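Local coordinates for putative mannose-1-phosphate guanylyl transferase (PDB 2CU2), which probably transfers a guanylyl group from GTP to mannose 1-phosphate, making GDP-mannose, at residues E33-T36 and L37-T41; D114-A117 and Y118-A121; F190-P194 and A195-E199; G257-R260 and A261-R264. All coordinates share one frame; numbering follows the deposited sequence.

All four contacts are local, each made where the chain enters or runs along a helix, and they follow one another in series; none nests in or crosses another. Interaction 1 ends the loop after strand 3-8 and starts helix 37-45. Interaction 2 is the first turns of helix 115-128. The centres of these two lie about 16 Å apart, and R44 of helix 37-45 bonds D115 and R119 of helix 115-128. Interaction 3 turns strand 184-192 of the main mixed sheet into helix 194-204. Interaction 4 begins helix 261-266, beside strands of the smaller sheet. Interactions 3 and 4 lie on opposite sides of the chain's centre, about 33 Å apart between centres.

Interaction 1: residues E33-T36 and L37-T41; sequences EGKT and LLEAT
T36 and E39 cap the start of helix 37-45 by reaching for each other's backbone N-H. T36 OG1 accepts from E39 N at 3.1 Å, with an N-H...O angle of 148°. The T36 hydroxyl can do this because it sits between its own backbone N and carbonyl carbon (chi1 70°), turned in over the first helical turn. E39 answers with its carboxylate. Its CG is anti to the backbone N (chi1 -165°) and the chain beyond is extended, so the side chain runs back past the helix start. There E39 OE1 meets T36 N at 3.4 Å, a weak bond. The two side chains cross at about a right angle. This reciprocal pair is a capping box, with T36 as the N-cap residue. It gives polar partners to N-H groups that have no preceding helical turn to serve them. T36 OG1 is also hydrogen-bonded to Y69 OH. The first helical backbone bond runs from A40 N to T36 O, 3.1 Å. K35 also crosses E39 at about a right angle, K35 CG 3.8 Å from E39 OE2. The contact is made by the aliphatic part of the chain; the amine goes to E33 OE1 in a weak salt bridge. Further along, T41 OG1 bonds L37 O at 2.7 Å, and T41 N reaches the same oxygen from the opposite face of its plane.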
ATOM      1  N   GLU A  33      16.318  10.236   7.807  1.00 34.25           N
ATOM      2  CA  GLU A  33      17.697   9.837   7.540  1.00 34.26           C
ATOM      3  C   GLU A  33      17.915   8.341   7.790  1.00 34.22           C
ATOM      4  O   GLU A  33      19.032   7.841   7.791  1.00 35.46           O
ATOM      5  CB  GLU A  33      18.628  10.661   8.436  1.00 36.95           C
ATOM      6  CG  GLU A  33      18.858  12.076   7.893  1.00 41.28           C
ATOM      7  CD  GLU A  33      19.882  12.793   8.749  1.00 44.12           C
ATOM      8  OE1 GLU A  33      20.818  12.151   9.205  1.00 44.37           O
ATOM      9  OE2 GLU A  33      19.747  14.006   8.924  1.00 45.97           O
ATOM     10  N   GLY A  34      16.821   7.612   7.992  1.00 33.83           N
ATOM     11  CA  GLY A  34      16.911   6.169   8.243  1.00 33.61           C
ATOM     12  C   GLY A  34      17.235   5.857   9.706  1.00 34.18           C
ATOM     13  O   GLY A  34      17.436   4.715  10.106  1.00 36.38           O
ATOM     14  N   LYS A  35      17.309   6.936  10.507  1.00 34.82           N
ATOM     15  CA  LYS A  35      17.675   6.862  11.917  1.00 35.40           C
ATOM     16  C   LYS A  35      16.447   6.647  12.804  1.00 34.57           C
ATOM     17  O   LYS A  35      15.364   7.156  12.546  1.00 34.18           O
ATOM     18  CB  LYS A  35      18.372   8.168  12.298  1.00 37.71           C
ATOM     19  CG  LYS A  35      19.828   8.208  11.831  1.00 41.12           C
ATOM     20  CD  LYS A  35      20.659   9.230  12.609  1.00 42.96           C
ATOM     21  CE  LYS A  35      21.712   9.920  11.735  1.00 45.92           C
ATOM     22  NZ  LYS A  35      21.936  11.282  12.215  1.00 49.88           N
ATOM     23  N   THR A  36      16.589   5.889  13.913  1.00 32.63           N
ATOM     24  CA  THR A  36      15.530   5.973  14.920  1.00 31.42           C
ATOM     25  C   THR A  36      15.601   7.294  15.684  1.00 30.27           C
ATOM     26  O   THR A  36      16.638   7.939  15.787  1.00 28.93           O
ATOM     27  CB  THR A  36      15.633   4.809  15.915  1.00 30.69           C
ATOM     28  OG1 THR A  36      16.791   4.979  16.743  1.00 31.38           O
ATOM     29  CG2 THR A  36      15.719   3.467  15.184  1.00 32.98           C
ATOM     30  N   LEU A  37      14.493   7.780  16.223  1.00 29.74           N
ATOM     31  CA  LEU A  37      14.526   9.046  16.929  1.00 29.07           C
ATOM     32  C   LEU A  37      15.417   8.975  18.172  1.00 29.21           C
ATOM     33  O   LEU A  37      16.050   9.965  18.542  1.00 29.19           O
ATOM     34  CB  LEU A  37      13.103   9.476  17.287  1.00 29.17           C
ATOM     35  CG  LEU A  37      12.256   9.783  16.042  1.00 28.79           C
ATOM     36  CD1 LEU A  37      10.781   9.874  16.410  1.00 25.58           C
ATOM     37  CD2 LEU A  37      12.739  11.085  15.410  1.00 25.10           C
ATOM     38  N   LEU A  38      15.478   7.810  18.808  1.00 28.76           N
ATOM     39  CA  LEU A  38      16.317   7.654  19.994  1.00 31.75           C
ATOM     40  C   LEU A  38      17.770   7.780  19.557  1.00 32.82           C
ATOM     41  O   LEU A  38      18.584   8.409  20.230  1.00 34.22           O
ATOM     42  CB  LEU A  38      16.094   6.288  20.658  1.00 29.78           C
ATOM     43  CG  LEU A  38      17.066   5.967  21.808  1.00 31.05           C
ATOM     44  CD1 LEU A  38      16.976   7.045  22.879  1.00 29.16           C
ATOM     45  CD2 LEU A  38      16.753   4.595  22.401  1.00 27.57           C
ATOM     46  N   GLU A  39      18.077   7.195  18.405  1.00 33.86           N
ATOM     47  CA  GLU A  39      19.425   7.243  17.853  1.00 36.25           C
ATOM     48  C   GLU A  39      19.887   8.690  17.655  1.00 35.30           C
ATOM     49  O   GLU A  39      20.975   9.069  18.090  1.00 34.57           O
ATOM     50  CB  GLU A  39      19.449   6.505  16.514  1.00 39.02           C
ATOM     51  CG  GLU A  39      20.829   6.158  15.998  1.00 43.43           C
ATOM     52  CD  GLU A  39      20.774   5.424  14.659  1.00 47.81           C
ATOM     53  OE1 GLU A  39      19.775   4.699  14.398  1.00 45.72           O
ATOM     54  OE2 GLU A  39      21.737   5.573  13.876  1.00 49.44           O
ATOM     55  N   ALA A  40      19.052   9.494  16.999  1.00 34.01           N
ATOM     56  CA  ALA A  40      19.380  10.893  16.740  1.00 32.60           C
ATOM     57  C   ALA A  40      19.485  11.678  18.048  1.00 31.76           C
ATOM     58  O   ALA A  40      20.294  12.594  18.167  1.00 29.36           O
ATOM     59  CB  ALA A  40      18.313  11.525  15.826  1.00 30.48           C
ATOM     60  N   THR A  41      18.661  11.306  19.025  1.00 31.55           N
ATOM     61  CA  THR A  41      18.648  11.968  20.326  1.00 31.69           C
ATOM     62  C   THR A  41      19.956  11.750  21.082  1.00 32.70           C
ATOM     63  O   THR A  41      20.548  12.692  21.609  1.00 32.09           O
ATOM     64  CB  THR A  41      17.498  11.435  21.213  1.00 31.55           C
ATOM     65  OG1 THR A  41      16.241  11.714  20.587  1.00 33.07           O
ATOM     66  CG2 THR A  41      17.542  12.089  22.593  1.00 31.10           C
TER

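Interaction 2: residues D114-A117 and Y118-A121; sequences DDEA and YREA. With SO4 (sulfate ion), chain C.
The R119 guanidinium lies with one face over the backbone of the preceding turn. D115 O is 3.7 Å above the plane, over its centre, and E116 N lies over the same face nearer the rim. The edge is given to a sulfate, probably a crystallisation additive, and to a water. R119 NH2 bonds sulfate O1 at 2.7 Å, while R119 NE makes two weak bonds to O4 and O3. On another edge R119 NH1 donates to the water, which donates in turn to D115 OD2 at 2.8 Å. A bend at chi3 (-72°) lays the guanidinium over D115 O. E116 runs alongside R119 and points the same way. E116 CG touches R119 NH2 at 3.5 Å, but E116 OE2 is 4.5 Å from R119 NH2, too far for a salt bridge. The carboxylate and guanidinium planes are 52° apart. Backbone bonds from residue i+4 to i link the two halves, among them R119 N to D115 O. D114 is the N-cap: its OD1 accepts from A117 N at 3.1 Å, met from above the carboxylate plane. Helix 115-128 thus starts on a capped turn. The Y118 ring meets the ring of F251. R119 also touches P47 and L48 in the loop beyond helix 37-45. From that helix R44 forms a salt bridge with D115 OD1, and R44 O accepts from R119 NH1.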
ATOM      1  N   ASP A 114      18.459  20.839  14.370  1.00 34.82           N
ATOM      2  CA  ASP A 114      19.716  21.578  14.548  1.00 34.07           C
ATOM      3  C   ASP A 114      20.325  21.142  15.876  1.00 33.37           C
ATOM      4  O   ASP A 114      20.040  21.728  16.919  1.00 32.16           O
ATOM      5  CB  ASP A 114      19.444  23.085  14.572  1.00 33.27           C
ATOM      6  CG  ASP A 114      20.713  23.913  14.437  1.00 35.54           C
ATOM      7  OD1 ASP A 114      21.788  23.441  14.860  1.00 33.68           O
ATOM      8  OD2 ASP A 114      20.631  25.049  13.918  1.00 35.98           O
ATOM      9  N   ASP A 115      21.163  20.113  15.827  1.00 33.73           N
ATOM     10  CA  ASP A 115      21.786  19.571  17.024  1.00 35.88           C
ATOM     11  C   ASP A 115      22.571  20.593  17.841  1.00 36.68           C
ATOM     12  O   ASP A 115      22.477  20.615  19.074  1.00 36.62           O
ATOM     13  CB  ASP A 115      22.691  18.394  16.651  1.00 35.99           C
ATOM     14  CG  ASP A 115      21.915  17.232  16.058  1.00 37.71           C
ATOM     15  OD1 ASP A 115      20.697  17.383  15.833  1.00 37.47           O
ATOM     16  OD2 ASP A 115      22.523  16.167  15.816  1.00 38.84           O
ATOM     17  N   GLU A 116      23.338  21.439  17.161  1.00 36.51           N
ATOM     18  CA  GLU A 116      24.128  22.445  17.859  1.00 37.32           C
ATOM     19  C   GLU A 116      23.235  23.438  18.584  1.00 35.54           C
ATOM     20  O   GLU A 116      23.453  23.731  19.756  1.00 37.00           O
ATOM     21  CB  GLU A 116      25.053  23.186  16.885  1.00 40.25           C
ATOM     22  CG  GLU A 116      26.155  22.313  16.293  1.00 46.68           C
ATOM     23  CD  GLU A 116      25.760  21.659  14.972  1.00 50.41           C
ATOM     24  OE1 GLU A 116      24.541  21.529  14.700  1.00 48.49           O
ATOM     25  OE2 GLU A 116      26.672  21.280  14.197  1.00 51.09           O
ATOM     26  N   ALA A 117      22.228  23.956  17.894  1.00 34.69           N
ATOM     27  CA  ALA A 117      21.322  24.913  18.513  1.00 34.09           C
ATOM     28  C   ALA A 117      20.568  24.230  19.654  1.00 34.94           C
ATOM     29  O   ALA A 117      20.209  24.869  20.640  1.00 36.60           O
ATOM     30  CB  ALA A 117      20.344  25.461  17.478  1.00 33.00           C
ATOM     31  N   TYR A 118      20.344  22.928  19.518  1.00 34.16           N
ATOM     32  CA  TYR A 118      19.642  22.160  20.538  1.00 34.00           C
ATOM     33  C   TYR A 118      20.513  22.104  21.791  1.00 34.14           C
ATOM     34  O   TYR A 118      20.039  22.356  22.904  1.00 33.67           O
ATOM     35  CB  TYR A 118      19.369  20.743  20.030  1.00 33.16           C
ATOM     36  CG  TYR A 118      18.627  19.862  21.014  1.00 38.71           C
ATOM     37  CD1 TYR A 118      17.238  19.725  20.957  1.00 38.81           C
ATOM     38  CD2 TYR A 118      19.323  19.133  21.985  1.00 39.45           C
ATOM     39  CE1 TYR A 118      16.557  18.878  21.835  1.00 39.15           C
ATOM     40  CE2 TYR A 118      18.658  18.283  22.868  1.00 39.68           C
ATOM     41  CZ  TYR A 118      17.274  18.158  22.788  1.00 40.38           C
ATOM     42  OH  TYR A 118      16.618  17.311  23.655  1.00 39.04           O
ATOM     43  N   ARG A 119      21.790  21.779  21.608  1.00 33.48           N
ATOM     44  CA  ARG A 119      22.707  21.711  22.739  1.00 34.34           C
ATOM     45  C   ARG A 119      22.870  23.077  23.393  1.00 34.16           C
ATOM     46  O   ARG A 119      22.882  23.183  24.614  1.00 34.22           O
ATOM     47  CB  ARG A 119      24.069  21.175  22.303  1.00 33.78           C
ATOM     48  CG  ARG A 119      24.066  19.681  22.020  1.00 31.54           C
ATOM     49  CD  ARG A 119      25.487  19.156  21.865  1.00 33.48           C
ATOM     50  NE  ARG A 119      26.105  19.590  20.615  1.00 31.48           N
ATOM     51  CZ  ARG A 119      25.918  18.998  19.437  1.00 33.46           C
ATOM     52  NH1 ARG A 119      25.122  17.936  19.332  1.00 29.18           N
ATOM     53  NH2 ARG A 119      26.535  19.469  18.358  1.00 32.16           N
ATOM     54  N   GLU A 120      22.974  24.127  22.585  1.00 35.35           N
ATOM     55  CA  GLU A 120      23.136  25.468  23.131  1.00 35.83           C
ATOM     56  C   GLU A 120      21.943  25.826  24.014  1.00 35.25           C
ATOM     57  O   GLU A 120      22.109  26.442  25.070  1.00 33.48           O
ATOM     58  CB  GLU A 120      23.325  26.484  21.996  1.00 39.58           C
ATOM     59  CG  GLU A 120      24.737  26.437  21.416  1.00 45.88           C
ATOM     60  CD  GLU A 120      24.933  27.338  20.208  1.00 49.75           C
ATOM     61  OE1 GLU A 120      23.947  27.953  19.749  1.00 51.32           O
ATOM     62  OE2 GLU A 120      26.079  27.416  19.709  1.00 50.56           O
ATOM     63  N   ALA A 121      20.745  25.418  23.603  1.00 34.65           N
ATOM     64  CA  ALA A 121      19.545  25.688  24.396  1.00 34.27           C
ATOM     65  C   ALA A 121      19.593  24.923  25.726  1.00 33.14           C
ATOM     66  O   ALA A 121      19.230  25.460  26.778  1.00 32.90           O
ATOM     67  CB  ALA A 121      18.295  25.290  23.616  1.00 32.34           C
TER
HETATM   68  S   SO4 C1002      28.800  21.782  19.931  1.00 81.23           S
HETATM   69  O1  SO4 C1002      28.773  20.810  18.890  1.00 80.08           O
HETATM   70  O2  SO4 C1002      29.780  22.810  19.902  1.00 79.93           O
HETATM   71  O3  SO4 C1002      28.965  21.034  21.281  1.00 79.84           O
HETATM   72  O4  SO4 C1002      27.522  22.452  20.070  1.00 80.12           O
HETATM   73  O   HOH W   1      25.157  16.315  16.745  1.00 46.12           O

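Interaction 3: residues F190-P194 and A195-E199; sequences FAFAP and ATMAE
The backbone leaves strand 184-192 at F192 and turns at A193, the N-cap position, straight into helix 194-204. The main side-chain contact is between F192 and M197. M197 CB packs against the ring atom F192 CE1 at 3.4 Å. The methionine chain then bends at chi2 and chi3 and brings its methyl over the ring. M197 CE lies 4.1 Å from the F192 ring centroid, 21° off the normal, a CH-pi contact displaced toward the rim. M197 SD stands farther above the face, a Met-aromatic contact at 5.2 Å from the F192 centroid. A chi1 of 48° turns the F192 ring in toward the helix. P194 fits the first helical position, having no N-H that would need an acceptor. A193 O is shared by two weak bonds, from T196 N at 2.9 Å and from M197 N. A198 N donates to P194 O at 3.0 Å from within the carbonyl plane, the first of these bonds that is not weak. One water joins the two segments by accepting from A193 N and from T196 OG1. F192 also packs on L103 and V105 of strand 102-107 and on V134 of strand 134-139. M197 touches I233 and M238 of helix 233-238. P194 rests on A95 and L96 of helix 83-98, where M197 touches V92.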
ATOM      1  N   PHE A 190      13.441  19.453  30.404  1.00 31.01           N
ATOM      2  CA  PHE A 190      13.532  20.142  31.689  1.00 31.91           C
ATOM      3  C   PHE A 190      14.939  20.046  32.290  1.00 32.40           C
ATOM      4  O   PHE A 190      15.686  19.108  32.042  1.00 34.35           O
ATOM      5  CB  PHE A 190      12.516  19.511  32.642  1.00 32.04           C
ATOM      6  CG  PHE A 190      11.144  19.573  32.038  1.00 33.39           C
ATOM      7  CD1 PHE A 190      10.625  18.454  31.398  1.00 33.32           C
ATOM      8  CD2 PHE A 190      10.396  20.734  32.133  1.00 33.43           C
ATOM      9  CE1 PHE A 190       9.349  18.500  30.855  1.00 36.31           C
ATOM     10  CE2 PHE A 190       9.115  20.772  31.588  1.00 34.61           C
ATOM     11  CZ  PHE A 190       8.587  19.657  30.950  1.00 33.99           C
ATOM     12  N   ALA A 191      15.282  21.086  33.072  1.00 33.05           N
ATOM     13  CA  ALA A 191      16.579  21.104  33.736  1.00 33.97           C
ATOM     14  C   ALA A 191      16.462  21.655  35.158  1.00 35.12           C
ATOM     15  O   ALA A 191      15.883  22.708  35.395  1.00 36.77           O
ATOM     16  CB  ALA A 191      17.523  21.985  32.915  1.00 32.72           C
ATOM     17  N   PHE A 192      16.984  20.865  36.112  1.00 33.90           N
ATOM     18  CA  PHE A 192      16.926  21.283  37.507  1.00 32.35           C
ATOM     19  C   PHE A 192      17.931  20.503  38.353  1.00 33.07           C
ATOM     20  O   PHE A 192      18.399  19.434  37.987  1.00 33.95           O
ATOM     21  CB  PHE A 192      15.512  21.012  38.023  1.00 31.79           C
ATOM     22  CG  PHE A 192      15.091  19.616  37.658  1.00 32.81           C
ATOM     23  CD1 PHE A 192      15.454  18.549  38.472  1.00 33.26           C
ATOM     24  CD2 PHE A 192      14.327  19.401  36.521  1.00 33.18           C
ATOM     25  CE1 PHE A 192      15.045  17.263  38.145  1.00 32.58           C
ATOM     26  CE2 PHE A 192      13.921  18.109  36.201  1.00 33.13           C
ATOM     27  CZ  PHE A 192      14.277  17.036  37.010  1.00 33.40           C
ATOM     28  N   ALA A 193      18.299  21.097  39.500  1.00 33.06           N
ATOM     29  CA  ALA A 193      19.030  20.308  40.478  1.00 34.12           C
ATOM     30  C   ALA A 193      18.105  19.257  41.085  1.00 32.49           C
ATOM     31  O   ALA A 193      16.933  19.500  41.353  1.00 33.42           O
ATOM     32  CB  ALA A 193      19.540  21.247  41.572  1.00 33.34           C
ATOM     33  N   PRO A 194      18.636  18.037  41.252  1.00 34.81           N
ATOM     34  CA  PRO A 194      17.851  16.937  41.786  1.00 34.18           C
ATOM     35  C   PRO A 194      17.045  17.338  43.030  1.00 34.69           C
ATOM     36  O   PRO A 194      15.895  16.955  43.209  1.00 35.16           O
ATOM     37  CB  PRO A 194      18.813  15.794  42.091  1.00 34.71           C
ATOM     38  CG  PRO A 194      20.057  16.009  41.233  1.00 34.51           C
ATOM     39  CD  PRO A 194      19.989  17.587  40.946  1.00 33.46           C
ATOM     40  N   ALA A 195      17.690  18.118  43.922  1.00 35.42           N
ATOM     41  CA  ALA A 195      17.000  18.515  45.147  1.00 35.87           C
ATOM     42  C   ALA A 195      15.737  19.347  44.876  1.00 37.12           C
ATOM     43  O   ALA A 195      14.720  19.215  45.538  1.00 36.13           O
ATOM     44  CB  ALA A 195      17.967  19.301  46.035  1.00 37.07           C
ATOM     45  N   THR A 196      15.834  20.269  43.894  1.00 37.05           N
ATOM     46  CA  THR A 196      14.664  21.111  43.629  1.00 37.67           C
ATOM     47  C   THR A 196      13.451  20.293  43.163  1.00 36.34           C
ATOM     48  O   THR A 196      12.303  20.639  43.406  1.00 36.37           O
ATOM     49  CB  THR A 196      15.006  22.229  42.637  1.00 40.04           C
ATOM     50  OG1 THR A 196      16.051  23.045  43.177  1.00 45.01           O
ATOM     51  CG2 THR A 196      13.787  23.107  42.340  1.00 41.31           C
ATOM     52  N   MET A 197      13.718  19.181  42.445  1.00 35.07           N
ATOM     53  CA  MET A 197      12.593  18.325  42.060  1.00 34.50           C
ATOM     54  C   MET A 197      12.077  17.521  43.257  1.00 34.09           C
ATOM     55  O   MET A 197      10.889  17.274  43.413  1.00 35.15           O
ATOM     56  CB  MET A 197      13.023  17.396  40.916  1.00 34.45           C
ATOM     57  CG  MET A 197      11.915  16.433  40.448  1.00 34.96           C
ATOM     58  SD  MET A 197      10.350  17.245  40.085  1.00 38.51           S
ATOM     59  CE  MET A 197      10.753  17.905  38.464  1.00 37.94           C
ATOM     60  N   ALA A 198      13.028  17.080  44.106  1.00 34.23           N
ATOM     61  CA  ALA A 198      12.614  16.392  45.320  1.00 35.08           C
ATOM     62  C   ALA A 198      11.640  17.253  46.120  1.00 35.56           C
ATOM     63  O   ALA A 198      10.610  16.806  46.604  1.00 35.52           O
ATOM     64  CB  ALA A 198      13.858  16.097  46.163  1.00 31.32           C
ATOM     65  N   GLU A 199      12.026  18.535  46.277  1.00 37.10           N
ATOM     66  CA  GLU A 199      11.173  19.456  47.022  1.00 40.35           C
ATOM     67  C   GLU A 199       9.834  19.675  46.315  1.00 40.10           C
ATOM     68  O   GLU A 199       8.798  19.860  46.933  1.00 40.30           O
ATOM     69  CB  GLU A 199      11.922  20.781  47.190  1.00 42.46           C
ATOM     70  CG  GLU A 199      11.158  21.811  48.036  1.00 49.84           C
ATOM     71  CD  GLU A 199      10.678  21.183  49.329  1.00 53.52           C
ATOM     72  OE1 GLU A 199      11.376  20.348  49.875  1.00 55.35           O
ATOM     73  OE2 GLU A 199       9.632  21.601  49.822  1.00 55.34           O
TER
HETATM   74  O   HOH W   2      17.134  23.748  40.329  1.00 31.49           O

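Interaction 4: residues G257-R260 and A261-R264; sequences GNWR and ALER
A type I beta turn from N258 to A261 leads into helix 261-266, with N258 holding the turn by both its backbone and its side chain. A261 N donates to N258 O at 2.8 Å. N258 OD1 takes weak capping bonds from A261 N and R260 N, the latter closing an Asx turn. With chi1 at 64°, the amide folds back over the turn. R260 and E263 cross obliquely and form a salt bridge. NH2 of R260 meets E263 OE2 at 2.8 Å, with an N-H...O angle of 168°. The oxygen lies near the guanidinium plane, at its edge, but the nitrogen comes from above the carboxylate, the two planes being 88° apart. E263 OE1 is bound by K320. W259 and L262 lie side by side and point the same way, L262 CD2 at the indole edge, 3.8 Å from W259 CZ3. Their helix start packs on the smaller sheet: W259 touches V307 and A309, L262 touches V290. A261 CA lies 3.6 Å above the R264 guanidinium plane, toward its rim. A water accepts from R264 NH2 and, weakly, from G257 N, while D254 holds that NH2 in a salt bridge.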
ATOM      1  N   GLY A 257       3.995  13.202  16.212  1.00 25.93           N
ATOM      2  CA  GLY A 257       2.887  12.450  16.802  1.00 28.21           C
ATOM      3  C   GLY A 257       2.153  11.593  15.772  1.00 27.34           C
ATOM      4  O   GLY A 257       1.607  10.536  16.070  1.00 28.03           O
ATOM      5  N   ASN A 258       2.083  12.034  14.520  1.00 29.12           N
ATOM      6  CA  ASN A 258       1.406  11.255  13.485  1.00 28.78           C
ATOM      7  C   ASN A 258       2.108  11.372  12.126  1.00 28.29           C
ATOM      8  O   ASN A 258       3.072  12.106  11.957  1.00 28.17           O
ATOM      9  CB  ASN A 258      -0.033  11.762  13.373  1.00 29.73           C
ATOM     10  CG  ASN A 258      -0.026  13.193  12.904  1.00 30.71           C
ATOM     11  OD1 ASN A 258       0.633  13.555  11.933  1.00 33.46           O
ATOM     12  ND2 ASN A 258      -0.792  14.030  13.624  1.00 33.30           N
ATOM     13  N   TRP A 259       1.610  10.572  11.163  1.00 28.36           N
ATOM     14  CA  TRP A 259       2.269  10.502   9.861  1.00 28.73           C
ATOM     15  C   TRP A 259       2.422  11.876   9.202  1.00 29.49           C
ATOM     16  O   TRP A 259       3.346  12.133   8.442  1.00 28.49           O
ATOM     17  CB  TRP A 259       1.447   9.581   8.957  1.00 27.95           C
ATOM     18  CG  TRP A 259       1.744   8.164   9.260  1.00 27.51           C
ATOM     19  CD1 TRP A 259       0.865   7.224   9.844  1.00 28.81           C
ATOM     20  CD2 TRP A 259       2.976   7.456   8.982  1.00 28.36           C
ATOM     21  NE1 TRP A 259       1.422   5.990   9.953  1.00 28.89           N
ATOM     22  CE2 TRP A 259       2.793   6.115   9.403  1.00 27.67           C
ATOM     23  CE3 TRP A 259       4.198   7.839   8.433  1.00 27.51           C
ATOM     24  CZ2 TRP A 259       3.818   5.197   9.252  1.00 28.32           C
ATOM     25  CZ3 TRP A 259       5.223   6.921   8.285  1.00 29.17           C
ATOM     26  CH2 TRP A 259       5.033   5.590   8.700  1.00 29.19           C
ATOM     27  N   ARG A 260       1.449  12.764   9.477  1.00 28.99           N
ATOM     28  CA  ARG A 260       1.509  14.090   8.874  1.00 31.88           C
ATOM     29  C   ARG A 260       2.748  14.865   9.331  1.00 31.21           C
ATOM     30  O   ARG A 260       3.210  15.799   8.688  1.00 30.69           O
ATOM     31  CB  ARG A 260       0.243  14.855   9.260  1.00 36.48           C
ATOM     32  CG  ARG A 260      -0.274  15.736   8.122  1.00 43.24           C
ATOM     33  CD  ARG A 260      -0.197  17.228   8.466  1.00 49.14           C
ATOM     34  NE  ARG A 260       0.144  18.015   7.278  1.00 55.46           N
ATOM     35  CZ  ARG A 260      -0.833  18.760   6.730  1.00 57.06           C
ATOM     36  NH1 ARG A 260      -2.039  18.773   7.270  1.00 57.83           N
ATOM     37  NH2 ARG A 260      -0.578  19.485   5.637  1.00 59.51           N
ATOM     38  N   ALA A 261       3.269  14.469  10.507  1.00 28.71           N
ATOM     39  CA  ALA A 261       4.436  15.158  11.046  1.00 30.90           C
ATOM     40  C   ALA A 261       5.632  15.068  10.098  1.00 30.87           C
ATOM     41  O   ALA A 261       6.534  15.895  10.100  1.00 31.12           O
ATOM     42  CB  ALA A 261       4.789  14.515  12.387  1.00 29.92           C
ATOM     43  N   LEU A 262       5.642  13.988   9.298  1.00 31.08           N
ATOM     44  CA  LEU A 262       6.734  13.815   8.350  1.00 30.76           C
ATOM     45  C   LEU A 262       6.816  14.999   7.382  1.00 30.90           C
ATOM     46  O   LEU A 262       7.887  15.452   6.999  1.00 30.07           O
ATOM     47  CB  LEU A 262       6.490  12.519   7.575  1.00 30.83           C
ATOM     48  CG  LEU A 262       7.171  11.311   8.226  1.00 30.72           C
ATOM     49  CD1 LEU A 262       6.549  10.940   9.574  1.00 29.06           C
ATOM     50  CD2 LEU A 262       7.102  10.051   7.362  1.00 31.13           C
ATOM     51  N   GLU A 263       5.642  15.469   6.972  1.00 29.50           N
ATOM     52  CA  GLU A 263       5.594  16.583   6.046  1.00 30.01           C
ATOM     53  C   GLU A 263       6.109  17.845   6.741  1.00 30.28           C
ATOM     54  O   GLU A 263       6.928  18.579   6.188  1.00 29.27           O
ATOM     55  CB  GLU A 263       4.166  16.794   5.551  1.00 30.34           C
ATOM     56  CG  GLU A 263       3.989  18.023   4.690  1.00 32.95           C
ATOM     57  CD  GLU A 263       2.585  18.114   4.118  1.00 35.33           C
ATOM     58  OE1 GLU A 263       2.186  17.209   3.357  1.00 35.71           O
ATOM     59  OE2 GLU A 263       1.878  19.089   4.435  1.00 37.56           O
ATOM     60  N   ARG A 264       5.629  18.086   7.958  1.00 29.19           N
ATOM     61  CA  ARG A 264       6.043  19.257   8.721  1.00 30.84           C
ATOM     62  C   ARG A 264       7.549  19.233   8.934  1.00 31.01           C
ATOM     63  O   ARG A 264       8.237  20.243   8.753  1.00 31.95           O
ATOM     64  CB  ARG A 264       5.334  19.291  10.081  1.00 30.03           C
ATOM     65  CG  ARG A 264       3.806  19.311   9.994  1.00 33.52           C
ATOM     66  CD  ARG A 264       3.179  19.656  11.334  1.00 35.57           C
ATOM     67  NE  ARG A 264       3.593  18.737  12.396  1.00 37.63           N
ATOM     68  CZ  ARG A 264       2.767  17.936  13.065  1.00 38.29           C
ATOM     69  NH1 ARG A 264       1.466  17.931  12.790  1.00 38.82           N
ATOM     70  NH2 ARG A 264       3.241  17.139  14.016  1.00 38.20           N
TER
HETATM   71  O   HOH W   3       1.952  15.606  15.932  1.00 39.30           O
HETATM   72  O   HOH W   4      -0.677  17.205  14.894  1.00 43.78           O